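Local coordinates for protein serine acetyltransferase (PDB 3F1X) that probably transfers an acetyl group from acetyl-CoA to L-serine, a step toward cysteine, as serine acetyltransferases of the left-handed beta-helix family do, at residues A[53-58]-A[125-130]; A[78-83]-A[115-120]; A[164-169]-A[180-185]; A[201-206]-A[223-228]; A[268-273]-A[285-290]. All blocks are in the same frame, centred on the assembly; numbering follows the deposited sequence.

Contact 1: residues A[53-58]-A[125-130]; sequences IFPGYF and ELRRIL
Arg127 and Ile53 meet where the end of helix 39-53 lies against helix 123-139. The NE of Arg127 reaches the carbonyl O of Ile53 at 3.1 Å. The bond is weak, bent to 134° at the hydrogen. Arg127 comes to this oxygen because its CG stands anti to the backbone N (chi1 174°) and the chain turns at chi3. The guanidinium then passes Pro55, whose CD lies 3.6 Å from NH2 of Arg127. Beside this polar end the contact is apolar. The CG2 methyl of Ile53 packs on CD1 of Leu130 at 3.9 Å, and CD1 of Ile53 lies as near to that same methyl. The two side chains cross at about a right angle. Phe54 adds its ring tip: CZ lies 4.1 Å from CB of Leu130. CG2 of Ile53 also sits 3.7 Å above the centre of the Phe54 ring, so one methyl serves both the ring and Leu130.

Phe54 is the first residue to leave helical geometry, so the contact holds a helix C-terminus and the loop after it. These helices belong to the N-terminal helical domain that precedes the left-handed beta-helix in serine acetyltransferases.

The second shell fixes the arginine further. NH2 of Arg127 bonds to the O of Ile52, so two successive carbonyls at the helix end share one guanidinium. NH1 turns to the second subunit, where it bonds to Leu17 O and Ser20 OG. Tyr23 of that subunit packs on Phe54, Pro55 and Arg127. Ser161 of helix 155-171 touches both Phe54 and Leu130.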
# COMPACT_ATOMS: atom_id res chain seq x y z
N ILE A 53 3.87 23.11 11.15
CA ILE A 53 3.34 24.47 11.32
C ILE A 53 2.12 24.46 12.24
O ILE A 53 1.95 25.35 13.08
CB ILE A 53 2.96 25.08 9.96
CG1 ILE A 53 4.23 25.34 9.15
CG2 ILE A 53 2.12 26.35 10.16
CD1 ILE A 53 4.00 25.59 7.66
N PHE A 54 1.26 23.45 12.09
CA PHE A 54 0.06 23.32 12.92
C PHE A 54 0.18 22.01 13.68
O PHE A 54 -0.49 21.03 13.36
CB PHE A 54 -1.19 23.28 12.03
CG PHE A 54 -1.34 24.48 11.15
CD1 PHE A 54 -1.64 25.73 11.69
CD2 PHE A 54 -1.19 24.36 9.77
CE1 PHE A 54 -1.80 26.85 10.86
CE2 PHE A 54 -1.33 25.47 8.93
CZ PHE A 54 -1.64 26.72 9.48
N PRO A 55 1.02 21.98 14.72
CA PRO A 55 1.22 20.77 15.52
C PRO A 55 -0.03 20.15 16.14
O PRO A 55 -0.84 20.82 16.76
CB PRO A 55 2.23 21.22 16.58
CG PRO A 55 1.93 22.67 16.75
CD PRO A 55 1.70 23.14 15.33
N GLY A 56 -0.17 18.84 15.96
CA GLY A 56 -1.32 18.15 16.50
C GLY A 56 -2.53 18.12 15.59
O GLY A 56 -3.45 17.33 15.82
N TYR A 57 -2.56 18.97 14.57
CA TYR A 57 -3.69 19.00 13.64
C TYR A 57 -3.42 18.08 12.47
O TYR A 57 -4.31 17.36 12.00
CB TYR A 57 -3.97 20.41 13.12
CG TYR A 57 -4.83 21.22 14.05
CD1 TYR A 57 -4.28 22.01 15.05
CD2 TYR A 57 -6.22 21.17 13.94
CE1 TYR A 57 -5.09 22.74 15.92
CE2 TYR A 57 -7.04 21.89 14.81
CZ TYR A 57 -6.47 22.67 15.80
OH TYR A 57 -7.29 23.38 16.65
N PHE A 58 -2.19 18.12 11.99
CA PHE A 58 -1.75 17.28 10.89
C PHE A 58 -0.62 16.45 11.48
O PHE A 58 -0.16 15.48 10.87
CB PHE A 58 -1.20 18.14 9.74
CG PHE A 58 -2.24 18.93 9.02
CD1 PHE A 58 -3.06 18.32 8.06
CD2 PHE A 58 -2.41 20.29 9.28
CE1 PHE A 58 -4.03 19.06 7.37
CE2 PHE A 58 -3.38 21.04 8.59
CZ PHE A 58 -4.19 20.42 7.64
N GLU A 125 8.50 31.38 11.49
CA GLU A 125 7.97 32.60 10.91
C GLU A 125 6.75 32.29 10.05
O GLU A 125 5.77 33.01 10.07
CB GLU A 125 9.06 33.29 10.08
CG GLU A 125 8.63 34.58 9.38
CD GLU A 125 8.21 35.67 10.34
OE1 GLU A 125 8.84 35.81 11.40
OE2 GLU A 125 7.24 36.40 10.03
N LEU A 126 6.82 31.20 9.29
CA LEU A 126 5.70 30.81 8.45
C LEU A 126 4.48 30.57 9.33
O LEU A 126 3.36 30.94 8.98
CB LEU A 126 6.03 29.56 7.63
CG LEU A 126 7.08 29.78 6.53
CD1 LEU A 126 7.36 28.46 5.83
CD2 LEU A 126 6.58 30.81 5.53
N ARG A 127 4.70 29.94 10.48
CA ARG A 127 3.61 29.66 11.41
C ARG A 127 2.99 30.98 11.88
O ARG A 127 1.77 31.08 11.99
CB ARG A 127 4.12 28.89 12.63
CG ARG A 127 3.08 28.68 13.72
CD ARG A 127 3.71 28.10 14.98
NE ARG A 127 4.07 26.70 14.81
CZ ARG A 127 4.67 25.97 15.75
NH1 ARG A 127 4.98 26.52 16.91
NH2 ARG A 127 4.97 24.70 15.51
N ARG A 128 3.83 31.97 12.15
CA ARG A 128 3.35 33.28 12.60
C ARG A 128 2.50 33.96 11.53
O ARG A 128 1.47 34.56 11.84
CB ARG A 128 4.52 34.20 12.94
CG ARG A 128 5.38 33.74 14.10
CD ARG A 128 6.42 34.79 14.46
NE ARG A 128 7.43 34.23 15.34
CZ ARG A 128 8.69 34.00 14.98
NH1 ARG A 128 9.09 34.29 13.75
NH2 ARG A 128 9.54 33.47 15.84
N ILE A 129 2.93 33.88 10.28
CA ILE A 129 2.18 34.51 9.21
C ILE A 129 0.88 33.76 8.93
O ILE A 129 -0.18 34.37 8.86
CB ILE A 129 3.00 34.59 7.90
CG1 ILE A 129 4.30 35.35 8.14
CG2 ILE A 129 2.17 35.31 6.83
CD1 ILE A 129 5.22 35.42 6.94
N LEU A 130 0.98 32.45 8.78
CA LEU A 130 -0.19 31.65 8.50
C LEU A 130 -1.22 31.82 9.61
O LEU A 130 -2.41 31.78 9.35
CB LEU A 130 0.19 30.18 8.33
CG LEU A 130 1.02 29.95 7.06
CD1 LEU A 130 1.57 28.53 7.03
CD2 LEU A 130 0.15 30.22 5.86

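Contact 2: residues A[78-83]-A[115-120]; sequences TLFGLL and LAARFI
Leu83 turns its CG away from its own amide N (chi1 -176°), Phe119 does the same, and this sends both side chains across the gap between the helices. They cross there at about a right angle. CD2 of Leu83 comes within 3.5 Å of CD2 of Phe119, meeting the ring obliquely. The same leucine methyl also rests 3.8 Å from CA of Ala116. The small side chain of Ala116 lets the helices approach here: its CB touches CG of Leu83 at 3.9 Å.

Phe80 lies along the other flank of the interface. Its CD1 is 4.0 Å from CB of Ala116, and its CE1 is 4.1 Å from CB of Ala117. The backbone N of Ala117 faces the edge of the ring, near its plane. Ile120 reaches back with CD1, which stops 3.8 Å from CB of Phe80. Leu79 and Ile120 slide past each other in opposite directions, CD2 of Leu79 lying 4.1 Å from CG1 of Ile120.

Phe119 continues onto Ile165 and Leu169 of helix 155-171. Tyr6 of the second subunit meets the Phe80 ring with the planes at about 45°.

The axes of the two short segments pass 9.2 Å apart, with their directions 138° apart. This is apolar packing of two helices that run broadly opposite ways and cross at a marked angle, in the N-terminal helical domain of a serine acetyltransferase, with one flank against the second subunit.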
# COMPACT_ATOMS: atom_id res chain seq x y z
N THR A 78 12.33 14.10 9.06
CA THR A 78 11.83 13.46 7.85
C THR A 78 11.77 14.50 6.73
O THR A 78 12.18 14.25 5.59
CB THR A 78 10.41 12.89 8.06
OG1 THR A 78 10.38 12.07 9.23
CG2 THR A 78 9.99 12.08 6.84
N LEU A 79 11.25 15.68 7.07
CA LEU A 79 11.14 16.77 6.12
C LEU A 79 12.52 17.16 5.58
O LEU A 79 12.70 17.38 4.39
CB LEU A 79 10.50 17.99 6.79
CG LEU A 79 10.49 19.27 5.95
CD1 LEU A 79 9.80 19.01 4.64
CD2 LEU A 79 9.79 20.40 6.71
N PHE A 80 13.49 17.25 6.48
CA PHE A 80 14.84 17.61 6.08
C PHE A 80 15.42 16.66 5.04
O PHE A 80 16.00 17.11 4.05
CB PHE A 80 15.76 17.62 7.29
CG PHE A 80 17.19 17.92 6.95
CD1 PHE A 80 17.53 19.11 6.33
CD2 PHE A 80 18.19 17.00 7.24
CE1 PHE A 80 18.86 19.39 5.99
CE2 PHE A 80 19.52 17.27 6.90
CZ PHE A 80 19.85 18.47 6.28
N GLY A 81 15.28 15.36 5.28
CA GLY A 81 15.79 14.37 4.34
C GLY A 81 15.11 14.49 2.99
O GLY A 81 15.77 14.56 1.96
N LEU A 82 13.78 14.50 3.01
CA LEU A 82 12.99 14.61 1.79
C LEU A 82 13.26 15.90 1.03
O LEU A 82 13.48 15.88 -0.18
CB LEU A 82 11.49 14.53 2.14
CG LEU A 82 10.65 13.28 1.82
CD1 LEU A 82 11.48 12.02 1.90
CD2 LEU A 82 9.47 13.21 2.76
N LEU A 83 13.24 17.02 1.75
CA LEU A 83 13.45 18.32 1.12
C LEU A 83 14.85 18.47 0.52
O LEU A 83 15.02 19.16 -0.49
CB LEU A 83 13.19 19.46 2.11
CG LEU A 83 13.28 20.88 1.56
CD1 LEU A 83 12.28 21.09 0.41
CD2 LEU A 83 13.00 21.87 2.67
N LEU A 115 20.28 24.51 2.10
CA LEU A 115 19.10 25.25 1.69
C LEU A 115 17.88 24.65 2.39
O LEU A 115 17.01 25.37 2.87
CB LEU A 115 18.91 25.18 0.16
CG LEU A 115 19.90 25.94 -0.73
CD1 LEU A 115 19.53 25.72 -2.20
CD2 LEU A 115 19.86 27.42 -0.41
N ALA A 116 17.84 23.32 2.46
CA ALA A 116 16.72 22.64 3.12
C ALA A 116 16.67 23.04 4.59
O ALA A 116 15.59 23.27 5.14
CB ALA A 116 16.86 21.13 2.98
N ALA A 117 17.83 23.12 5.23
CA ALA A 117 17.88 23.50 6.64
C ALA A 117 17.47 24.97 6.78
O ALA A 117 16.76 25.34 7.73
CB ALA A 117 19.29 23.28 7.20
N ARG A 118 17.90 25.81 5.84
CA ARG A 118 17.55 27.23 5.86
C ARG A 118 16.03 27.37 5.78
O ARG A 118 15.43 28.19 6.48
CB ARG A 118 18.18 27.96 4.67
CG ARG A 118 19.71 27.98 4.63
CD ARG A 118 20.32 28.88 5.70
NE ARG A 118 21.78 28.89 5.66
CZ ARG A 118 22.55 29.53 6.53
NH1 ARG A 118 22.00 30.22 7.53
NH2 ARG A 118 23.88 29.48 6.43
N PHE A 119 15.40 26.57 4.92
CA PHE A 119 13.96 26.63 4.80
C PHE A 119 13.31 26.27 6.13
O PHE A 119 12.40 26.96 6.60
CB PHE A 119 13.45 25.64 3.75
CG PHE A 119 11.96 25.48 3.78
CD1 PHE A 119 11.14 26.47 3.24
CD2 PHE A 119 11.37 24.39 4.42
CE1 PHE A 119 9.74 26.38 3.34
CE2 PHE A 119 9.98 24.29 4.53
CZ PHE A 119 9.17 25.29 3.99
N ILE A 120 13.76 25.18 6.73
CA ILE A 120 13.21 24.73 8.00
C ILE A 120 13.31 25.78 9.09
O ILE A 120 12.42 25.88 9.94
CB ILE A 120 13.89 23.42 8.47
CG1 ILE A 120 13.38 22.26 7.60
CG2 ILE A 120 13.59 23.17 9.95
CD1 ILE A 120 14.18 21.00 7.71

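Contact 3: residues A[164-169]-A[180-185]; sequences RIAHEL and FITEMA
Ile165 is the first residue of 164-169 to touch the opposite helix. Its CG2 methyl lies 4.3 Å from CD1 of Ile181, a loose contact. Its side chain also meets Phe119 and Ala49.

Ala166 follows and sits closest to the partner backbone, its CA 6.1 Å from the CA of Ile181. Its CB touches two methyls, 3.7 Å from CG2 of Thr182 and 4.0 Å from CG2 of Ile181. The threonine offers its methyl here because CG2 stands anti to its own carbonyl carbon. That torsion (chi1 55°) leaves OG1 to bond to the O of Arg179, one turn back in the same helix. The hydroxyl is thus satisfied within its own helix, and the methyl serves the apolar contact.

Leu169, one turn on from Ile165, meets the other end of Ile181. Its CD2 is 3.8 Å from CD1 of Ile181, and the two side chains cross at about a right angle. Ile181 therefore spans all three residues, with CG2 against Ala166 and CD1 against Ile165 and Leu169. Asn162 gives a further tie, its ND2 bonding to the O of Ile181.

The axes of the two segments come within 9.0 Å, their directions 168° apart. This is an antiparallel helical hairpin, the last two helices before the beta-helix begins.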
# COMPACT_ATOMS: atom_id res chain seq x y z
N ARG A 164 2.95 30.16 0.64
CA ARG A 164 4.00 30.72 1.50
C ARG A 164 5.20 29.80 1.61
O ARG A 164 6.33 30.26 1.73
CB ARG A 164 3.44 31.07 2.89
CG ARG A 164 2.39 32.18 2.84
CD ARG A 164 2.24 32.87 4.19
NE ARG A 164 1.08 33.76 4.25
CZ ARG A 164 0.99 34.94 3.63
NH1 ARG A 164 2.00 35.38 2.88
NH2 ARG A 164 -0.11 35.67 3.75
N ILE A 165 4.96 28.49 1.54
CA ILE A 165 6.06 27.54 1.60
C ILE A 165 6.89 27.66 0.31
O ILE A 165 8.13 27.73 0.35
CB ILE A 165 5.53 26.10 1.73
CG1 ILE A 165 5.03 25.86 3.15
CG2 ILE A 165 6.63 25.10 1.37
CD1 ILE A 165 4.29 24.56 3.35
N ALA A 166 6.19 27.72 -0.82
CA ALA A 166 6.82 27.82 -2.12
C ALA A 166 7.56 29.15 -2.30
O ALA A 166 8.64 29.18 -2.86
CB ALA A 166 5.78 27.63 -3.23
N HIS A 167 6.96 30.23 -1.81
CA HIS A 167 7.56 31.55 -1.93
C HIS A 167 8.92 31.59 -1.24
O HIS A 167 9.89 32.09 -1.80
CB HIS A 167 6.64 32.61 -1.33
CG HIS A 167 7.09 34.02 -1.58
ND1 HIS A 167 7.40 34.90 -0.57
CD2 HIS A 167 7.23 34.72 -2.74
CE1 HIS A 167 7.72 36.07 -1.08
NE2 HIS A 167 7.62 35.99 -2.40
N GLU A 168 8.97 31.06 -0.02
CA GLU A 168 10.20 31.03 0.76
C GLU A 168 11.28 30.24 0.01
O GLU A 168 12.44 30.66 -0.06
CB GLU A 168 9.92 30.41 2.13
CG GLU A 168 11.11 30.39 3.09
CD GLU A 168 11.82 31.74 3.19
OE1 GLU A 168 11.13 32.77 3.39
OE2 GLU A 168 13.06 31.77 3.07
N LEU A 169 10.88 29.11 -0.56
CA LEU A 169 11.80 28.28 -1.33
C LEU A 169 12.31 29.08 -2.54
O LEU A 169 13.48 28.98 -2.91
CB LEU A 169 11.06 27.01 -1.79
CG LEU A 169 11.43 25.64 -1.21
CD1 LEU A 169 12.21 25.75 0.08
CD2 LEU A 169 10.15 24.84 -1.00
N PHE A 180 6.15 23.70 -8.62
CA PHE A 180 5.64 22.36 -8.43
C PHE A 180 4.69 22.37 -7.25
O PHE A 180 3.58 21.84 -7.32
CB PHE A 180 6.79 21.42 -8.10
CG PHE A 180 6.98 20.33 -9.09
CD1 PHE A 180 6.22 19.17 -9.01
CD2 PHE A 180 7.92 20.46 -10.11
CE1 PHE A 180 6.39 18.14 -9.93
CE2 PHE A 180 8.10 19.44 -11.04
CZ PHE A 180 7.34 18.27 -10.95
N ILE A 181 5.13 22.98 -6.16
CA ILE A 181 4.33 23.06 -4.96
C ILE A 181 3.04 23.86 -5.12
O ILE A 181 2.00 23.44 -4.61
CB ILE A 181 5.19 23.61 -3.78
CG1 ILE A 181 6.23 22.54 -3.41
CG2 ILE A 181 4.30 24.00 -2.60
CD1 ILE A 181 7.15 22.90 -2.25
N THR A 182 3.07 25.00 -5.82
CA THR A 182 1.84 25.76 -5.97
C THR A 182 0.86 25.08 -6.92
O THR A 182 -0.35 25.13 -6.71
CB THR A 182 2.07 27.23 -6.46
OG1 THR A 182 2.83 27.24 -7.68
CG2 THR A 182 2.79 28.03 -5.38
N GLU A 183 1.37 24.43 -7.97
CA GLU A 183 0.49 23.73 -8.89
C GLU A 183 -0.17 22.56 -8.17
O GLU A 183 -1.26 22.13 -8.54
CB GLU A 183 1.26 23.24 -10.12
CG GLU A 183 1.70 24.37 -11.04
CD GLU A 183 0.53 25.11 -11.66
OE1 GLU A 183 0.75 26.18 -12.25
OE2 GLU A 183 -0.62 24.62 -11.55
N MSE A 184 0.50 22.06 -7.14
CA MSE A 184 -0.04 20.96 -6.35
C MSE A 184 -1.29 21.45 -5.63
O MSE A 184 -2.31 20.75 -5.57
CB MSE A 184 1.01 20.49 -5.33
CG MSE A 184 1.33 19.02 -5.41
SE MSE A 184 2.67 18.52 -4.10
CE MSE A 184 1.55 18.56 -2.52
N ALA A 185 -1.21 22.65 -5.06
CA ALA A 185 -2.35 23.26 -4.37
C ALA A 185 -3.42 23.58 -5.41
O ALA A 185 -4.61 23.43 -5.16
CB ALA A 185 -1.92 24.54 -3.66

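Contact 4: residues A[201-206]-A[223-228]; sequences HHFTID and VKLYQG
Asp206 and Tyr226 lie side by side and point the same way on adjacent parallel strands. CB of Asp206 sits over one face of the Tyr226 ring, 4.0 Å from its centroid, in a CH-pi contact offset toward the rim. The carboxylate is nearly aligned with the ring, the planes 23° apart. The ring also stacks on Tyr261 of the next coil.

Thr204 and Lys224 are paired in the same way and on the same face. CG2 of Thr204 presses on CB and CG of Lys224, both at 3.5 Å, which is tight. The lysine chain bends at chi3, and its NZ ends 4.4 Å from OD2 of Asp206, too far for a salt bridge. NZ makes a weak hydrogen bond to Gly140 O. Asp141 brings a like charge near OD1 of Asp206.

Ile205 and Leu225 turn to the other face, and the end of the Phe203 ring comes up to Leu225. CD2 of Leu225 meets the edge of that ring at CZ of Phe203, 4.0 Å away. A fully extended chi1 (178°) carries the phenyl there.

The strands are joined by Thr204 N to Val223 O at 3.1 Å, Leu225 N to Thr204 O at 3.1 Å, and Asp206 N to Leu225 O at 2.8 Å. A water bridges His201 O and Val223 N just ahead of the strands. Such stacked parallel rungs, with like positions piled coil over coil, are the hallmark of the left-handed parallel beta-helix of the hexapeptide-repeat acyltransferases.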
# COMPACT_ATOMS: atom_id res chain seq x y z
N HIS A 201 0.03 39.98 5.21
CA HIS A 201 -0.57 39.24 6.32
C HIS A 201 -2.09 39.27 6.27
O HIS A 201 -2.69 40.00 5.48
CB HIS A 201 -0.08 39.81 7.65
CG HIS A 201 1.36 39.52 7.94
ND1 HIS A 201 2.32 39.44 6.95
CD2 HIS A 201 2.01 39.32 9.11
CE1 HIS A 201 3.50 39.20 7.50
NE2 HIS A 201 3.34 39.13 8.81
N HIS A 202 -2.71 38.46 7.13
CA HIS A 202 -4.16 38.38 7.21
C HIS A 202 -4.79 38.29 5.82
O HIS A 202 -5.72 39.01 5.50
CB HIS A 202 -4.70 39.61 7.95
CG HIS A 202 -4.20 39.73 9.35
ND1 HIS A 202 -2.95 40.22 9.66
CD2 HIS A 202 -4.77 39.37 10.53
CE1 HIS A 202 -2.77 40.16 10.97
NE2 HIS A 202 -3.86 39.65 11.52
N PHE A 203 -4.27 37.39 5.00
CA PHE A 203 -4.80 37.20 3.66
C PHE A 203 -5.85 36.09 3.72
O PHE A 203 -5.68 35.11 4.42
CB PHE A 203 -3.67 36.80 2.71
CG PHE A 203 -4.13 36.54 1.30
CD1 PHE A 203 -4.72 37.56 0.55
CD2 PHE A 203 -3.97 35.28 0.72
CE1 PHE A 203 -5.14 37.33 -0.77
CE2 PHE A 203 -4.39 35.05 -0.60
CZ PHE A 203 -4.98 36.08 -1.34
N THR A 204 -6.94 36.26 2.99
CA THR A 204 -7.96 35.23 2.99
C THR A 204 -8.59 35.07 1.61
O THR A 204 -8.71 36.03 0.86
CB THR A 204 -9.05 35.53 4.04
OG1 THR A 204 -9.89 34.39 4.20
CG2 THR A 204 -9.89 36.70 3.61
N ILE A 205 -8.95 33.84 1.29
CA ILE A 205 -9.60 33.52 0.03
C ILE A 205 -10.85 32.75 0.41
O ILE A 205 -10.78 31.70 1.04
CB ILE A 205 -8.69 32.63 -0.86
CG1 ILE A 205 -7.47 33.43 -1.31
CG2 ILE A 205 -9.49 32.12 -2.05
CD1 ILE A 205 -6.42 32.62 -2.06
N ASP A 206 -12.01 33.30 0.04
CA ASP A 206 -13.28 32.66 0.36
C ASP A 206 -13.69 31.70 -0.75
O ASP A 206 -13.88 32.11 -1.89
CB ASP A 206 -14.37 33.73 0.53
CG ASP A 206 -15.39 33.37 1.58
OD1 ASP A 206 -15.73 32.17 1.70
OD2 ASP A 206 -15.85 34.28 2.30
N VAL A 223 -6.37 41.47 2.92
CA VAL A 223 -7.05 41.44 1.63
C VAL A 223 -7.85 40.15 1.51
O VAL A 223 -7.42 39.10 1.98
CB VAL A 223 -6.05 41.53 0.45
CG1 VAL A 223 -6.79 41.45 -0.89
CG2 VAL A 223 -5.27 42.84 0.53
N LYS A 224 -9.03 40.24 0.89
CA LYS A 224 -9.89 39.08 0.72
C LYS A 224 -10.31 38.94 -0.74
O LYS A 224 -10.74 39.90 -1.36
CB LYS A 224 -11.16 39.20 1.59
CG LYS A 224 -12.16 38.07 1.36
CD LYS A 224 -13.45 38.24 2.16
CE LYS A 224 -13.24 38.06 3.65
NZ LYS A 224 -14.55 37.96 4.37
N LEU A 225 -10.16 37.73 -1.27
CA LEU A 225 -10.51 37.43 -2.65
C LEU A 225 -11.54 36.31 -2.64
O LEU A 225 -11.50 35.42 -1.78
CB LEU A 225 -9.27 36.95 -3.41
CG LEU A 225 -8.44 37.92 -4.27
CD1 LEU A 225 -8.27 39.27 -3.60
CD2 LEU A 225 -7.10 37.25 -4.54
N TYR A 226 -12.47 36.35 -3.59
CA TYR A 226 -13.50 35.32 -3.70
C TYR A 226 -13.19 34.40 -4.88
O TYR A 226 -12.24 34.64 -5.63
CB TYR A 226 -14.87 35.98 -3.89
CG TYR A 226 -15.49 36.44 -2.60
CD1 TYR A 226 -16.48 35.69 -1.97
CD2 TYR A 226 -15.07 37.62 -1.98
CE1 TYR A 226 -17.05 36.10 -0.76
CE2 TYR A 226 -15.63 38.04 -0.76
CZ TYR A 226 -16.62 37.27 -0.16
OH TYR A 226 -17.17 37.66 1.04
N GLN A 227 -13.98 33.35 -5.02
CA GLN A 227 -13.82 32.38 -6.09
C GLN A 227 -13.78 33.06 -7.47
O GLN A 227 -14.45 34.08 -7.68
CB GLN A 227 -14.98 31.37 -6.08
CG GLN A 227 -16.37 32.02 -6.20
CD GLN A 227 -16.97 32.43 -4.86
OE1 GLN A 227 -16.26 32.57 -3.87
NE2 GLN A 227 -18.29 32.64 -4.83
N GLY A 228 -13.00 32.48 -8.38
CA GLY A 228 -12.90 32.98 -9.74
C GLY A 228 -12.17 34.30 -9.97
O GLY A 228 -12.11 34.78 -11.10
O HOH W 1 -3.78 40.21 2.82

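Contact 5: residues A[268-273]-A[285-290]; sequences GRVTIG and TENVPA
Gly273 N bonds to the O of Val288 at 2.8 Å, with an angle of 164° at the hydrogen and the donor nearly in line with the C=O. The next link runs the other way. Val288 N donates to Thr271 O at 3.0 Å and 175°, almost straight. Val288 thus uses both its N and its O on the neighbouring coil, gripping the residues on each side of Ile272. Ile272 and Val288 form a single bridge, and their side chains touch only lightly, CG2 of Ile272 to CB of Val288 at 4.4 Å.

Gly273 packs close against the partner backbone, its CA 3.7 Å from the CA of Ala290.

These pairs join successive coils of the left-handed beta-helix near its C-terminal end. Strand 271-272 also bonds on its other side to Ile253 and Glu255, so the coil is held between two neighbours.

Val270 fills the step before the bridge. Its CG1 branch, trans to the amide N, lies 3.2 Å from Glu286 O, and its CG2 lies 3.5 Å from Thr285 O. Both methyls therefore face carbonyl oxygens of the next coil. Arg269, at the centre of an inverse gamma turn, brings its guanidinium edge toward the Asn287 side chain, the two planes 80° apart. Lys298 of the third subunit packs on Glu286.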
# COMPACT_ATOMS: atom_id res chain seq x y z
N GLY A 268 -3.15 43.94 -15.69
CA GLY A 268 -2.21 44.99 -16.06
C GLY A 268 -1.65 45.81 -14.92
O GLY A 268 -1.61 45.37 -13.77
N ARG A 269 -1.21 47.02 -15.26
CA ARG A 269 -0.65 47.95 -14.29
C ARG A 269 -1.83 48.63 -13.60
O ARG A 269 -2.10 49.80 -13.81
CB ARG A 269 0.19 49.01 -15.00
CG ARG A 269 0.85 50.01 -14.05
CD ARG A 269 1.26 51.27 -14.79
NE ARG A 269 0.10 51.97 -15.34
CZ ARG A 269 -0.85 52.53 -14.60
NH1 ARG A 269 -0.78 52.48 -13.27
NH2 ARG A 269 -1.88 53.13 -15.18
N VAL A 270 -2.54 47.87 -12.78
CA VAL A 270 -3.68 48.40 -12.08
C VAL A 270 -3.48 48.35 -10.58
O VAL A 270 -2.97 47.36 -10.05
CB VAL A 270 -4.96 47.62 -12.45
CG1 VAL A 270 -6.11 48.04 -11.57
CG2 VAL A 270 -5.30 47.86 -13.92
N THR A 271 -3.87 49.42 -9.90
CA THR A 271 -3.76 49.50 -8.45
C THR A 271 -5.14 49.65 -7.86
O THR A 271 -5.90 50.54 -8.25
CB THR A 271 -2.91 50.71 -8.01
OG1 THR A 271 -1.57 50.54 -8.47
CG2 THR A 271 -2.90 50.83 -6.49
N ILE A 272 -5.49 48.76 -6.93
CA ILE A 272 -6.77 48.83 -6.26
C ILE A 272 -6.45 49.49 -4.92
O ILE A 272 -5.77 48.90 -4.08
CB ILE A 272 -7.39 47.43 -6.01
CG1 ILE A 272 -7.71 46.75 -7.33
CG2 ILE A 272 -8.66 47.57 -5.19
CD1 ILE A 272 -6.50 46.20 -8.02
N GLY A 273 -6.91 50.73 -4.75
CA GLY A 273 -6.65 51.49 -3.54
C GLY A 273 -7.13 50.85 -2.26
O GLY A 273 -8.09 50.09 -2.27
N THR A 285 -9.65 47.14 -15.85
CA THR A 285 -8.39 47.47 -16.50
C THR A 285 -7.89 48.87 -16.14
O THR A 285 -6.90 49.35 -16.69
CB THR A 285 -8.52 47.38 -18.04
OG1 THR A 285 -9.41 48.41 -18.51
CG2 THR A 285 -9.09 46.02 -18.44
N GLU A 286 -8.56 49.50 -15.19
CA GLU A 286 -8.20 50.84 -14.73
C GLU A 286 -7.98 50.85 -13.23
O GLU A 286 -8.48 49.99 -12.52
CB GLU A 286 -9.32 51.83 -15.07
CG GLU A 286 -9.74 51.84 -16.51
CD GLU A 286 -8.64 52.33 -17.41
OE1 GLU A 286 -8.30 53.54 -17.32
OE2 GLU A 286 -8.11 51.53 -18.21
N ASN A 287 -7.22 51.84 -12.74
CA ASN A 287 -6.97 51.97 -11.31
C ASN A 287 -8.30 52.16 -10.59
O ASN A 287 -9.26 52.67 -11.17
CB ASN A 287 -6.08 53.18 -11.03
CG ASN A 287 -4.66 52.99 -11.50
OD1 ASN A 287 -3.94 53.97 -11.74
ND2 ASN A 287 -4.23 51.74 -11.62
N VAL A 288 -8.36 51.76 -9.33
CA VAL A 288 -9.57 51.91 -8.54
C VAL A 288 -9.20 52.72 -7.30
O VAL A 288 -8.45 52.26 -6.45
CB VAL A 288 -10.13 50.53 -8.10
CG1 VAL A 288 -11.39 50.70 -7.27
CG2 VAL A 288 -10.44 49.68 -9.34
N PRO A 289 -9.72 53.96 -7.20
CA PRO A 289 -9.40 54.79 -6.03
C PRO A 289 -9.70 54.13 -4.70
O PRO A 289 -10.59 53.28 -4.59
CB PRO A 289 -10.22 56.07 -6.27
CG PRO A 289 -11.33 55.63 -7.17
CD PRO A 289 -10.63 54.67 -8.11
N ALA A 290 -8.94 54.51 -3.68
CA ALA A 290 -9.10 53.95 -2.35
C ALA A 290 -10.48 54.21 -1.78
O ALA A 290 -11.06 55.27 -2.01
CB ALA A 290 -8.03 54.52 -1.41

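Along the chain, contact 2 lies within the span of contact 1, and contacts 3, 4 and 5 follow in turn. Contacts 1, 2 and 3 lie in the helical domain, with centres 14 to 16 Å apart, and all three touch each other. Phe119 of contact 2 reaches both Leu126 of contact 1 and Leu169 of contact 3. Arg164 of contact 3 joins the two domains: it packs on Leu130 of contact 1 and on Phe203 of contact 4. Contacts 4 and 5 belong to the beta-helix, centres 17 Å apart, with contact 5 about 39 Å from contact 2. Contacts 1, 2 and 4 also meet the second subunit, so both domains join the six-chain assembly.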